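Local coordinates for protein homoserine O-acetyltransferase (Bacillus anthracis str. 'Ames Ancestor', PDB 3I1I) that probably transfers an acetyl group from acetyl-CoA to the hydroxyl of L-homoserine, an early step of methionine biosynthesis, at residues I160-A165 against V178-Q183; V44-H49 against R134-L139; E301-V306 against Y327-L332. All blocks are in the same frame, centred on the assembly; numbering follows the deposited sequence. Where two conformers were deposited one is given.

Contact 1 of 3, residues I160-A165 against V178-Q183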
ATOM      1  N   ILE A 160      -9.564 -14.110  18.156  1.00 19.91           N
ATOM      2  CA  ILE A 160      -9.246 -14.667  19.433  1.00 18.73           C
ATOM      3  C   ILE A 160     -10.448 -15.455  19.970  1.00 18.66           C
ATOM      4  O   ILE A 160     -10.303 -16.592  20.452  1.00 17.92           O
ATOM      5  CB  ILE A 160      -8.836 -13.588  20.434  1.00 19.07           C
ATOM      6  CG1 ILE A 160      -7.561 -12.885  19.962  1.00 18.57           C
ATOM      7  CG2 ILE A 160      -8.653 -14.188  21.826  1.00 17.06           C
ATOM      8  CD1 ILE A 160      -7.491 -11.344  20.317  1.00 16.51           C
ATOM      9  N   ALA A 161     -11.637 -14.898  19.840  1.00 18.56           N
ATOM     10  CA  ALA A 161     -12.815 -15.595  20.373  1.00 18.80           C
ATOM     11  C   ALA A 161     -12.997 -16.915  19.644  1.00 19.28           C
ATOM     12  O   ALA A 161     -13.452 -17.903  20.227  1.00 18.90           O
ATOM     13  CB  ALA A 161     -14.059 -14.745  20.253  1.00 17.64           C
ATOM     14  N   GLN A 162     -12.666 -16.934  18.354  1.00 19.36           N
ATOM     15  CA  GLN A 162     -12.878 -18.151  17.607  1.00 19.56           C
ATOM     16  C   GLN A 162     -11.858 -19.194  18.040  1.00 18.56           C
ATOM     17  O   GLN A 162     -12.175 -20.364  18.101  1.00 17.06           O
ATOM     18  CB  GLN A 162     -12.802 -17.911  16.104  1.00 19.75           C
ATOM     19  CG  GLN A 162     -14.044 -17.293  15.521  1.00 22.44           C
ATOM     20  CD  GLN A 162     -13.805 -16.805  14.091  1.00 24.70           C
ATOM     21  OE1 GLN A 162     -14.178 -17.474  13.144  1.00 23.92           O
ATOM     22  NE2 GLN A 162     -13.155 -15.646  13.947  1.00 25.87           N
ATOM     23  N   GLN A 163     -10.647 -18.760  18.342  1.00 18.44           N
ATOM     24  CA  GLN A 163      -9.607 -19.679  18.810  1.00 19.37           C
ATOM     25  C   GLN A 163      -9.993 -20.301  20.170  1.00 19.63           C
ATOM     26  O   GLN A 163      -9.829 -21.498  20.384  1.00 20.30           O
ATOM     27  CB  GLN A 163      -8.261 -18.965  18.858  1.00 19.78           C
ATOM     28  CG  GLN A 163      -7.679 -18.633  17.480  1.00 20.26           C
ATOM     29  CD  GLN A 163      -7.177 -19.876  16.747  1.00 23.57           C
ATOM     30  OE1 GLN A 163      -7.551 -21.006  17.080  1.00 24.11           O
ATOM     31  NE2 GLN A 163      -6.319 -19.672  15.744  1.00 23.98           N
ATOM     32  N   TRP A 164     -10.611 -19.521  21.037  1.00 19.85           N
ATOM     33  CA  TRP A 164     -11.221 -20.064  22.258  1.00 20.60           C
ATOM     34  C   TRP A 164     -12.257 -21.167  21.998  1.00 20.35           C
ATOM     35  O   TRP A 164     -12.223 -22.237  22.614  1.00 19.57           O
ATOM     36  CB  TRP A 164     -11.944 -18.956  23.035  1.00 20.97           C
ATOM     37  CG  TRP A 164     -11.118 -18.287  24.028  1.00 20.76           C
ATOM     38  CD1 TRP A 164     -10.384 -17.186  23.838  1.00 19.72           C
ATOM     39  CD2 TRP A 164     -10.958 -18.658  25.405  1.00 19.93           C
ATOM     40  NE1 TRP A 164      -9.774 -16.829  25.000  1.00 21.50           N
ATOM     41  CE2 TRP A 164     -10.099 -17.732  25.977  1.00 19.73           C
ATOM     42  CE3 TRP A 164     -11.447 -19.692  26.191  1.00 19.19           C
ATOM     43  CZ2 TRP A 164      -9.726 -17.783  27.310  1.00 21.69           C
ATOM     44  CZ3 TRP A 164     -11.078 -19.740  27.526  1.00 19.83           C
ATOM     45  CH2 TRP A 164     -10.217 -18.815  28.062  1.00 20.49           C
ATOM     46  N   ALA A 165     -13.195 -20.877  21.101  1.00 19.98           N
ATOM     47  CA  ALA A 165     -14.254 -21.826  20.786  1.00 19.87           C
ATOM     48  C   ALA A 165     -13.689 -23.147  20.206  1.00 19.84           C
ATOM     49  O   ALA A 165     -14.151 -24.247  20.543  1.00 20.06           O
ATOM     50  CB  ALA A 165     -15.262 -21.200  19.834  1.00 19.10           C
ATOM     51  N   VAL A 178     -17.944 -10.842  15.972  1.00 18.33           N
ATOM     52  CA  VAL A 178     -18.414  -9.658  15.251  1.00 17.82           C
ATOM     53  C   VAL A 178     -17.403  -9.196  14.190  1.00 17.72           C
ATOM     54  O   VAL A 178     -16.188  -9.152  14.439  1.00 18.02           O
ATOM     55  CB  VAL A 178     -18.709  -8.511  16.242  1.00 18.08           C
ATOM     56  CG1 VAL A 178     -19.374  -7.310  15.492  1.00 18.04           C
ATOM     57  CG2 VAL A 178     -19.599  -9.012  17.370  1.00 15.07           C
ATOM     58  N   ILE A 179     -17.901  -8.878  13.000  1.00 18.27           N
ATOM     59  CA  ILE A 179     -17.049  -8.431  11.842  1.00 18.13           C
ATOM     60  C   ILE A 179     -15.718  -9.171  11.743  1.00 18.54           C
ATOM     61  O   ILE A 179     -14.669  -8.572  11.738  1.00 18.21           O
ATOM     62  CB  ILE A 179     -16.856  -6.886  11.819  1.00 18.56           C
ATOM     63  CG1 ILE A 179     -16.266  -6.351  13.154  1.00 18.29           C
ATOM     64  CG2 ILE A 179     -18.200  -6.212  11.547  1.00 15.21           C
ATOM     65  CD1 ILE A 179     -15.559  -5.025  13.014  1.00 16.21           C
ATOM     66  N   THR A 180     -15.797 -10.499  11.668  1.00 19.25           N
ATOM     67  CA  THR A 180     -14.638 -11.376  11.680  1.00 19.87           C
ATOM     68  C   THR A 180     -14.843 -12.575  10.688  1.00 20.05           C
ATOM     69  O   THR A 180     -15.854 -12.667  10.001  1.00 20.26           O
ATOM     70  CB  THR A 180     -14.350 -11.880  13.148  1.00 20.20           C
ATOM     71  OG1 THR A 180     -13.032 -12.456  13.237  1.00 20.41           O
ATOM     72  CG2 THR A 180     -15.406 -12.921  13.603  1.00 19.67           C
ATOM     73  N   ASN A 181     -13.873 -13.491  10.644  1.00 19.76           N
ATOM     74  CA  ASN A 181     -13.922 -14.694   9.774  1.00 19.01           C
ATOM     75  C   ASN A 181     -13.009 -15.766  10.365  1.00 18.82           C
ATOM     76  O   ASN A 181     -12.075 -15.440  11.126  1.00 18.02           O
ATOM     77  CB  ASN A 181     -13.455 -14.374   8.357  1.00 18.44           C
ATOM     78  CG  ASN A 181     -14.574 -13.941   7.465  1.00 20.18           C
ATOM     79  OD1 ASN A 181     -15.624 -14.570   7.455  1.00 22.68           O
ATOM     80  ND2 ASN A 181     -14.378 -12.851   6.720  1.00 20.89           N
ATOM     81  N   PRO A 182     -13.273 -17.041  10.029  1.00 19.01           N
ATOM     82  CA  PRO A 182     -12.478 -18.124  10.579  1.00 19.68           C
ATOM     83  C   PRO A 182     -11.068 -18.168  10.017  1.00 19.72           C
ATOM     84  O   PRO A 182     -10.198 -18.802  10.605  1.00 19.13           O
ATOM     85  CB  PRO A 182     -13.264 -19.386  10.193  1.00 19.45           C
ATOM     86  CG  PRO A 182     -14.137 -18.977   9.100  1.00 20.35           C
ATOM     87  CD  PRO A 182     -14.382 -17.536   9.198  1.00 19.71           C
ATOM     88  N   GLN A 183     -10.876 -17.537   8.863  1.00 20.15           N
ATOM     89  CA  GLN A 183      -9.586 -17.517   8.174  1.00 20.91           C
ATOM     90  C   GLN A 183      -9.444 -16.160   7.551  1.00 20.43           C
ATOM     91  O   GLN A 183     -10.374 -15.712   6.910  1.00 21.62           O
ATOM     92  CB  GLN A 183      -9.548 -18.583   7.067  1.00 21.31           C
ATOM     93  CG  GLN A 183      -9.714 -20.003   7.572  1.00 23.39           C
ATOM     94  CD  GLN A 183      -9.772 -21.042   6.441  1.00 25.80           C
ATOM     95  OE1 GLN A 183     -10.659 -20.981   5.592  1.00 26.24           O
ATOM     96  NE2 GLN A 183      -8.849 -22.018   6.459  1.00 20.94           N
TER

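Contact 2 of 3, residues V44-H49 against R134-L139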
ATOM      1  N   VAL A  44     -19.321 -15.164  33.719  1.00 21.61           N
ATOM      2  CA  VAL A  44     -18.157 -14.504  33.120  1.00 21.33           C
ATOM      3  C   VAL A  44     -18.237 -14.399  31.589  1.00 21.43           C
ATOM      4  O   VAL A  44     -18.473 -15.395  30.893  1.00 21.40           O
ATOM      5  CB  VAL A  44     -16.835 -15.231  33.481  1.00 21.78           C
ATOM      6  CG1 VAL A  44     -15.614 -14.454  32.930  1.00 19.58           C
ATOM      7  CG2 VAL A  44     -16.741 -15.442  35.012  1.00 20.48           C
ATOM      8  N   ILE A  45     -18.023 -13.184  31.086  1.00 21.55           N
ATOM      9  CA  ILE A  45     -17.927 -12.912  29.654  1.00 21.30           C
ATOM     10  C   ILE A  45     -16.555 -12.333  29.372  1.00 21.73           C
ATOM     11  O   ILE A  45     -16.174 -11.333  29.968  1.00 23.46           O
ATOM     12  CB  ILE A  45     -19.000 -11.905  29.205  1.00 20.83           C
ATOM     13  CG1 ILE A  45     -20.401 -12.472  29.498  1.00 21.02           C
ATOM     14  CG2 ILE A  45     -18.830 -11.598  27.744  1.00 17.21           C
ATOM     15  CD1 ILE A  45     -21.630 -11.606  29.031  1.00 18.91           C
ATOM     16  N   LEU A  46     -15.803 -12.967  28.492  1.00 21.51           N
ATOM     17  CA  LEU A  46     -14.500 -12.462  28.094  1.00 21.59           C
ATOM     18  C   LEU A  46     -14.661 -11.722  26.778  1.00 21.30           C
ATOM     19  O   LEU A  46     -15.244 -12.269  25.862  1.00 20.81           O
ATOM     20  CB  LEU A  46     -13.507 -13.626  27.936  1.00 22.19           C
ATOM     21  CG  LEU A  46     -12.104 -13.265  27.431  1.00 22.91           C
ATOM     22  CD1 LEU A  46     -11.391 -12.256  28.355  1.00 21.24           C
ATOM     23  CD2 LEU A  46     -11.283 -14.529  27.196  1.00 21.45           C
ATOM     24  N   ILE A  47     -14.200 -10.469  26.730  1.00 21.66           N
ATOM     25  CA  ILE A  47     -14.205  -9.599  25.547  1.00 21.32           C
ATOM     26  C   ILE A  47     -12.767  -9.508  25.041  1.00 21.22           C
ATOM     27  O   ILE A  47     -11.831  -9.300  25.812  1.00 19.76           O
ATOM     28  CB  ILE A  47     -14.606  -8.136  25.908  1.00 22.37           C
ATOM     29  CG1 ILE A  47     -15.972  -8.064  26.595  1.00 22.88           C
ATOM     30  CG2 ILE A  47     -14.644  -7.229  24.664  1.00 22.28           C
ATOM     31  CD1 ILE A  47     -17.111  -8.552  25.800  1.00 21.83           C
ATOM     32  N   CYS A  48     -12.583  -9.640  23.738  1.00 21.59           N
ATOM     33  CA  CYS A  48     -11.262  -9.567  23.136  1.00 22.04           C
ATOM     34  C   CYS A  48     -11.199  -8.344  22.241  1.00 22.21           C
ATOM     35  O   CYS A  48     -12.152  -8.073  21.495  1.00 21.84           O
ATOM     36  CB  CYS A  48     -11.046 -10.792  22.299  1.00 22.24           C
ATOM     37  SG  CYS A  48     -11.283 -12.313  23.223  1.00 25.93           S
ATOM     38  N   HIS A  49     -10.073  -7.637  22.276  1.00 21.96           N
ATOM     39  CA  HIS A  49      -9.953  -6.375  21.559  1.00 22.16           C
ATOM     40  C   HIS A  49      -9.416  -6.474  20.122  1.00 22.56           C
ATOM     41  O   HIS A  49      -8.799  -7.464  19.746  1.00 23.04           O
ATOM     42  CB  HIS A  49      -9.218  -5.338  22.421  1.00 21.71           C
ATOM     43  CG  HIS A  49      -7.725  -5.401  22.370  1.00 20.73           C
ATOM     44  ND1 HIS A  49      -6.998  -5.058  21.250  1.00 18.98           N
ATOM     45  CD2 HIS A  49      -6.817  -5.630  23.348  1.00 20.34           C
ATOM     46  CE1 HIS A  49      -5.707  -5.132  21.526  1.00 19.12           C
ATOM     47  NE2 HIS A  49      -5.570  -5.460  22.800  1.00 18.94           N
ATOM     48  N   ARG A 134      -4.360 -18.624  24.584  1.00 24.11           N
ATOM     49  CA  ARG A 134      -3.704 -19.461  25.598  1.00 25.69           C
ATOM     50  C   ARG A 134      -3.307 -18.642  26.835  1.00 25.79           C
ATOM     51  O   ARG A 134      -3.488 -19.100  27.959  1.00 25.70           O
ATOM     52  CB  ARG A 134      -2.487 -20.190  25.045  1.00 26.38           C
ATOM     53  CG  ARG A 134      -2.792 -21.062  23.795  1.00 28.93           C
ATOM     54  CD  ARG A 134      -2.374 -22.470  24.056  1.00 34.32           C
ATOM     55  NE  ARG A 134      -2.487 -23.386  22.908  1.00 37.43           N
ATOM     56  CZ  ARG A 134      -3.486 -24.257  22.710  1.00 38.35           C
ATOM     57  NH1 ARG A 134      -4.538 -24.344  23.550  1.00 37.74           N
ATOM     58  NH2 ARG A 134      -3.434 -25.043  21.645  1.00 38.72           N
HETATM   59  N   MSE A 135      -2.820 -17.420  26.628  1.00 26.05           N
HETATM   60  CA  MSE A 135      -2.500 -16.577  27.743  1.00 26.66           C
HETATM   61  C   MSE A 135      -3.744 -16.194  28.531  1.00 26.52           C
HETATM   62  O   MSE A 135      -3.752 -16.339  29.734  1.00 27.49           O
HETATM   63  CB  MSE A 135      -1.763 -15.346  27.293  1.00 27.12           C
HETATM   64  CG  MSE A 135      -0.325 -15.654  26.958  1.00 30.78           C
HETATM   65 SE   MSE A 135       0.456 -14.134  26.037  0.65 35.97          SE
HETATM   66  CE  MSE A 135       0.093 -12.755  27.401  1.00 28.04           C
ATOM     67  N   GLN A 136      -4.792 -15.736  27.855  1.00 25.38           N
ATOM     68  CA  GLN A 136      -6.037 -15.395  28.515  1.00 25.13           C
ATOM     69  C   GLN A 136      -6.588 -16.552  29.378  1.00 25.90           C
ATOM     70  O   GLN A 136      -7.078 -16.347  30.486  1.00 24.92           O
ATOM     71  CB  GLN A 136      -7.075 -15.044  27.470  1.00 24.85           C
ATOM     72  CG  GLN A 136      -6.878 -13.683  26.799  1.00 24.31           C
ATOM     73  CD  GLN A 136      -7.909 -13.478  25.701  1.00 24.51           C
ATOM     74  OE1 GLN A 136      -8.317 -14.433  25.025  1.00 18.99           O
ATOM     75  NE2 GLN A 136      -8.374 -12.253  25.557  1.00 22.76           N
ATOM     76  N   CYS A 137      -6.506 -17.763  28.842  1.00 26.24           N
ATOM     77  CA  CYS A 137      -6.969 -18.921  29.531  1.00 26.87           C
ATOM     78  C   CYS A 137      -6.210 -19.170  30.846  1.00 27.03           C
ATOM     79  O   CYS A 137      -6.824 -19.577  31.840  1.00 25.68           O
ATOM     80  CB  CYS A 137      -6.842 -20.131  28.626  1.00 27.65           C
ATOM     81  SG  CYS A 137      -7.617 -21.557  29.325  1.00 28.19           S
ATOM     82  N   GLU A 138      -4.898 -18.919  30.860  1.00 27.23           N
ATOM     83  CA  GLU A 138      -4.132 -19.046  32.096  1.00 27.81           C
ATOM     84  C   GLU A 138      -4.658 -18.092  33.119  1.00 26.44           C
ATOM     85  O   GLU A 138      -4.771 -18.444  34.298  1.00 25.04           O
ATOM     86  CB  GLU A 138      -2.668 -18.704  31.929  1.00 28.76           C
ATOM     87  CG  GLU A 138      -1.970 -19.514  30.902  1.00 35.70           C
ATOM     88  CD  GLU A 138      -1.462 -20.789  31.450  1.00 44.58           C
ATOM     89  OE1 GLU A 138      -0.205 -20.898  31.510  1.00 52.43           O
ATOM     90  OE2 GLU A 138      -2.306 -21.665  31.798  1.00 49.60           O
ATOM     91  N   LEU A 139      -4.925 -16.867  32.677  1.00 25.77           N
ATOM     92  CA  LEU A 139      -5.481 -15.861  33.585  1.00 25.58           C
ATOM     93  C   LEU A 139      -6.850 -16.296  34.095  1.00 24.66           C
ATOM     94  O   LEU A 139      -7.092 -16.259  35.269  1.00 23.39           O
ATOM     95  CB  LEU A 139      -5.564 -14.473  32.921  1.00 25.91           C
ATOM     96  CG  LEU A 139      -6.437 -13.409  33.623  1.00 24.99           C
ATOM     97  CD1 LEU A 139      -6.027 -13.328  35.083  1.00 26.65           C
ATOM     98  CD2 LEU A 139      -6.339 -12.028  32.957  1.00 24.53           C
TER

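Contact 3 of 3, residues E301-V306 against Y327-L332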
ATOM      1  N   GLU A 301     -12.680 -29.900  10.079  1.00 19.59           N
ATOM      2  CA  GLU A 301     -12.168 -30.548  11.268  1.00 20.09           C
ATOM      3  C   GLU A 301     -12.013 -29.564  12.415  1.00 19.15           C
ATOM      4  O   GLU A 301     -12.388 -29.875  13.518  1.00 20.24           O
ATOM      5  CB  GLU A 301     -10.848 -31.292  11.033  1.00 20.08           C
ATOM      6  CG  GLU A 301     -10.545 -32.245  12.217  1.00 23.31           C
ATOM      7  CD  GLU A 301      -9.078 -32.581  12.431  1.00 24.39           C
ATOM      8  OE1 GLU A 301      -8.264 -32.426  11.480  1.00 22.15           O
ATOM      9  OE2 GLU A 301      -8.773 -33.030  13.575  1.00 25.50           O
ATOM     10  N   ALA A 302     -11.473 -28.380  12.161  1.00 18.57           N
ATOM     11  CA  ALA A 302     -11.286 -27.395  13.221  1.00 17.83           C
ATOM     12  C   ALA A 302     -12.644 -27.139  13.890  1.00 17.60           C
ATOM     13  O   ALA A 302     -12.758 -27.149  15.106  1.00 18.06           O
ATOM     14  CB  ALA A 302     -10.664 -26.088  12.671  1.00 16.67           C
ATOM     15  N   LEU A 303     -13.682 -26.981  13.084  1.00 17.58           N
ATOM     16  CA  LEU A 303     -14.985 -26.618  13.591  1.00 17.50           C
ATOM     17  C   LEU A 303     -15.699 -27.760  14.294  1.00 18.18           C
ATOM     18  O   LEU A 303     -16.537 -27.520  15.150  1.00 18.35           O
ATOM     19  CB  LEU A 303     -15.837 -26.072  12.457  1.00 17.90           C
ATOM     20  CG  LEU A 303     -15.406 -24.720  11.886  1.00 17.56           C
ATOM     21  CD1 LEU A 303     -16.096 -24.451  10.537  1.00 14.65           C
ATOM     22  CD2 LEU A 303     -15.721 -23.610  12.931  1.00 16.47           C
ATOM     23  N   SER A 304     -15.374 -29.005  13.937  1.00 18.37           N
ATOM     24  CA  SER A 304     -15.911 -30.182  14.632  1.00 18.00           C
ATOM     25  C   SER A 304     -15.731 -30.103  16.160  1.00 17.95           C
ATOM     26  O   SER A 304     -16.505 -30.657  16.920  1.00 16.51           O
ATOM     27  CB  SER A 304     -15.250 -31.468  14.079  1.00 18.24           C
ATOM     28  OG  SER A 304     -13.886 -31.578  14.506  1.00 17.86           O
ATOM     29  N   ASN A 305     -14.683 -29.428  16.602  1.00 18.90           N
ATOM     30  CA  ASN A 305     -14.375 -29.347  18.029  1.00 18.95           C
ATOM     31  C   ASN A 305     -15.252 -28.322  18.787  1.00 19.23           C
ATOM     32  O   ASN A 305     -15.400 -28.413  19.998  1.00 19.76           O
ATOM     33  CB  ASN A 305     -12.906 -28.966  18.210  1.00 18.85           C
ATOM     34  CG  ASN A 305     -11.946 -30.030  17.704  1.00 18.76           C
ATOM     35  OD1 ASN A 305     -11.706 -31.007  18.395  1.00 19.57           O
ATOM     36  ND2 ASN A 305     -11.360 -29.825  16.514  1.00 14.83           N
ATOM     37  N   VAL A 306     -15.786 -27.332  18.082  1.00 19.06           N
ATOM     38  CA  VAL A 306     -16.587 -26.293  18.706  1.00 19.04           C
ATOM     39  C   VAL A 306     -17.847 -26.909  19.319  1.00 19.84           C
ATOM     40  O   VAL A 306     -18.533 -27.666  18.668  1.00 19.96           O
ATOM     41  CB  VAL A 306     -16.981 -25.189  17.686  1.00 19.64           C
ATOM     42  CG1 VAL A 306     -17.999 -24.214  18.264  1.00 15.80           C
ATOM     43  CG2 VAL A 306     -15.690 -24.449  17.178  1.00 17.57           C
ATOM     44  N   TYR A 327     -21.211 -17.290   6.561  1.00 19.91           N
ATOM     45  CA  TYR A 327     -22.284 -18.216   6.156  1.00 19.64           C
ATOM     46  C   TYR A 327     -21.751 -19.612   5.948  1.00 20.76           C
ATOM     47  O   TYR A 327     -22.362 -20.597   6.369  1.00 19.36           O
ATOM     48  CB  TYR A 327     -22.986 -17.731   4.899  1.00 19.26           C
ATOM     49  CG  TYR A 327     -23.870 -16.538   5.155  1.00 19.37           C
ATOM     50  CD1 TYR A 327     -25.147 -16.690   5.704  1.00 20.27           C
ATOM     51  CD2 TYR A 327     -23.412 -15.251   4.909  1.00 20.39           C
ATOM     52  CE1 TYR A 327     -25.954 -15.579   5.998  1.00 19.58           C
ATOM     53  CE2 TYR A 327     -24.203 -14.138   5.172  1.00 21.46           C
ATOM     54  CZ  TYR A 327     -25.472 -14.307   5.704  1.00 23.00           C
ATOM     55  OH  TYR A 327     -26.232 -13.182   5.928  1.00 26.40           O
ATOM     56  N   LYS A 328     -20.578 -19.716   5.332  1.00 21.82           N
ATOM     57  CA  LYS A 328     -19.990 -21.033   5.104  0.60 22.67           C
ATOM     58  C   LYS A 328     -19.758 -21.744   6.446  1.00 22.17           C
ATOM     59  O   LYS A 328     -20.187 -22.879   6.641  1.00 22.37           O
ATOM     60  CB  LYS A 328     -18.683 -20.897   4.322  0.60 23.27           C
ATOM     61  CG  LYS A 328     -17.978 -22.197   4.029  0.60 25.33           C
ATOM     62  CD  LYS A 328     -18.669 -22.984   2.891  0.60 28.94           C
ATOM     63  CE  LYS A 328     -19.444 -24.216   3.377  0.60 29.12           C
ATOM     64  NZ  LYS A 328     -18.983 -25.395   2.582  0.60 28.76           N
HETATM   65  N   MSE A 329     -19.099 -21.059   7.364  1.00 21.74           N
HETATM   66  CA  MSE A 329     -18.759 -21.595   8.684  1.00 21.86           C
HETATM   67  C   MSE A 329     -19.990 -22.042   9.461  1.00 21.12           C
HETATM   68  O   MSE A 329     -20.012 -23.122  10.053  1.00 19.95           O
HETATM   69  CB  MSE A 329     -17.991 -20.540   9.469  1.00 22.17           C
HETATM   70  CG  MSE A 329     -18.011 -20.712  10.968  1.00 26.29           C
HETATM   71 SE   MSE A 329     -16.816 -19.435  11.810  0.65 31.56          SE
HETATM   72  CE  MSE A 329     -17.150 -19.823  13.707  1.00 26.16           C
ATOM     73  N   VAL A 330     -21.014 -21.200   9.452  1.00 20.62           N
ATOM     74  CA  VAL A 330     -22.241 -21.492  10.169  1.00 20.09           C
ATOM     75  C   VAL A 330     -22.935 -22.703   9.552  1.00 21.39           C
ATOM     76  O   VAL A 330     -23.485 -23.591  10.255  1.00 21.33           O
ATOM     77  CB  VAL A 330     -23.111 -20.207  10.260  1.00 20.62           C
ATOM     78  CG1 VAL A 330     -24.621 -20.507  10.498  1.00 17.54           C
ATOM     79  CG2 VAL A 330     -22.478 -19.251  11.361  1.00 16.62           C
ATOM     80  N   ASP A 331     -22.867 -22.788   8.234  1.00 22.07           N
ATOM     81  CA  ASP A 331     -23.436 -23.927   7.569  1.00 22.45           C
ATOM     82  C   ASP A 331     -22.738 -25.221   7.998  1.00 22.74           C
ATOM     83  O   ASP A 331     -23.422 -26.234   8.315  1.00 22.03           O
ATOM     84  CB  ASP A 331     -23.414 -23.762   6.060  1.00 22.47           C
ATOM     85  CG  ASP A 331     -24.233 -24.829   5.364  1.00 26.03           C
ATOM     86  OD1 ASP A 331     -25.433 -24.991   5.655  1.00 30.96           O
ATOM     87  OD2 ASP A 331     -23.677 -25.551   4.525  1.00 34.45           O
ATOM     88  N   LEU A 332     -21.397 -25.193   8.041  1.00 22.50           N
ATOM     89  CA  LEU A 332     -20.657 -26.377   8.475  1.00 22.71           C
ATOM     90  C   LEU A 332     -21.035 -26.763   9.898  1.00 22.61           C
ATOM     91  O   LEU A 332     -21.298 -27.923  10.186  1.00 23.99           O
ATOM     92  CB  LEU A 332     -19.143 -26.185   8.352  1.00 22.47           C
ATOM     93  CG  LEU A 332     -18.625 -26.031   6.917  1.00 23.15           C
ATOM     94  CD1 LEU A 332     -17.143 -25.568   6.902  1.00 18.90           C
ATOM     95  CD2 LEU A 332     -18.866 -27.305   6.074  1.00 16.99           C
TER

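Contact 1 of 3, residues I160-A165 against V178-Q183
Gln162 makes the whole of this contact from its helix, meeting Thr180, Asn181 and Pro182 of the loop that follows strand 174-178. Before it in 160-165, Ile160 packs on helix 129-142. At Gln162 the side chain leaves toward the loop. CG stands anti to the carbonyl carbon (chi1 -78°) and the chain is extended beyond it, which carries the amide across to the loop backbone. NE2 donates to Asn181 O at 3.0 Å, with an N-H...O angle of 152°. NE2 approaches from over the face of the carbonyl, well off the oxygen's lone pairs. NE2 also bonds to Gly158 O, one turn back in its own helix, so two carbonyls fix the rotation of the amide. Asn181 O takes a second bond from His290 NE2. The Asn181 side chain points away from the helix, and its ND2 donates to Gln321 OE1 and Pro322 O. On the other branch, Gln162 OE1 lies 3.1 Å from Pro182 CA and 3.6 Å from Pro182 CB. Thr180 lies alongside the amino end, with its CG2 3.6 Å from Gln162 NE2, and its OG1 is held by Ser155 O. Further along, Trp164 packs on Ala133 and Cys137 of helix 129-142. The helix follows Ser155, the apparent nucleophile of a GxSxG elbow. The arrangement is that of an alpha/beta hydrolase fold, in which the helix after the nucleophile elbow is tied to the loop leaving the next parallel strand.

Contact 2 of 3, residues V44-H49 against R134-L139
Strand 44-48 and helix 129-142 face each other with Leu46 and Gln136 nearest, their CA atoms 9.0 Å apart. No hydrogen bond joins the two segments, and the space between the backbones is bridged by side chains. Leu46 and Gln136 point toward each other, and their side chains cross at a slant. In Leu46, CG is anti to the backbone N (chi1 176°), which sends the methyls to the helix. CD2 meets the Gln136 amide, 3.7 Å from OE1 and 3.8 Å from CD. CD1 comes to the amino end, 4.1 Å from Gln136 NE2. Cys48 approaches the same amide from further along the strand, its SG 3.7 Å from Gln136 NE2. The Gln136 chain is extended beyond CG, which brings its buried amide up to the side chains of Leu46 and Cys48. Its polar atoms are satisfied by others: OE1 accepts from Trp164 NE1, and NE2 bonds to Thr91 OG1. These two bonds probably hold the amide against the Leu46 methyls and the Cys48 sulfur. Strand 44-48 lies between 87-91 and 150-154 in the central sheet. Helix 129-142 covers it together with helix 156-167, whose Ile160 touches both Cys48 and Gln136. Strand 24-34 adds Met29, which packs on Gln136, while Met135 (selenomethionine) of the helix also touches that strand.

Contact 3 of 3, residues E301-V306 against Y327-L332
Helix 299-304 and helix 324-335 come nearest at Leu303 and Leu332, whose CA atoms lie 7.6 Å apart. Leu303 carries the contact from its side and points toward the other helix. Its CG is anti to the carbonyl carbon (chi1 -69°), and its two methyls part to meet different residues. CD1 touches Leu332, 3.9 Å from its CD1 and 4.1 Å from its CB. CD2 goes to Met329, a selenomethionine, at 4.1 Å from CE and 4.2 Å from CG. Met329 is extended beyond CG, and its CG and CE both lie beside that methyl. The Leu303 side chain crosses those of Met329 and Leu332 at about a right angle. Val306 N bonds to Leu303 O at 3.0 Å. Ile292 packs on Leu303 from a loop, and Met312 of strand 309-313 packs on Met329. Lys338 NZ bonds to Ser304 O. Every touch between the two segments is apolar, with no hydrogen bond or salt bridge across them. The two helices are thus joined here by apolar van der Waals contact, with Leu303 and Met329 buried and Leu332 partly exposed, and such contact sets no strict direction between the groups.

Along the chain the three contacts follow one another in the order 2, 1, 3, and contact 1 joins the other two. Its centre lies about 13 Å from that of contact 2 and about 11 Å from that of contact 3, whereas the centres of contacts 2 and 3 are about 22 Å apart and they do not touch. Toward contact 2, Trp164 NE1 comes to 3.5 Å from Leu46 CD2. Toward contact 3, Gln162 OE1 is 3.5 Å from Met329 SE, and Pro182 CG is 3.8 Å from that same selenium. Contacts 1 and 2 also border the probable catalytic centre: Thr180 lies near the presumed Ser155-His351-Asp318 triad, and Cys48 touches the probable nucleophile elbow.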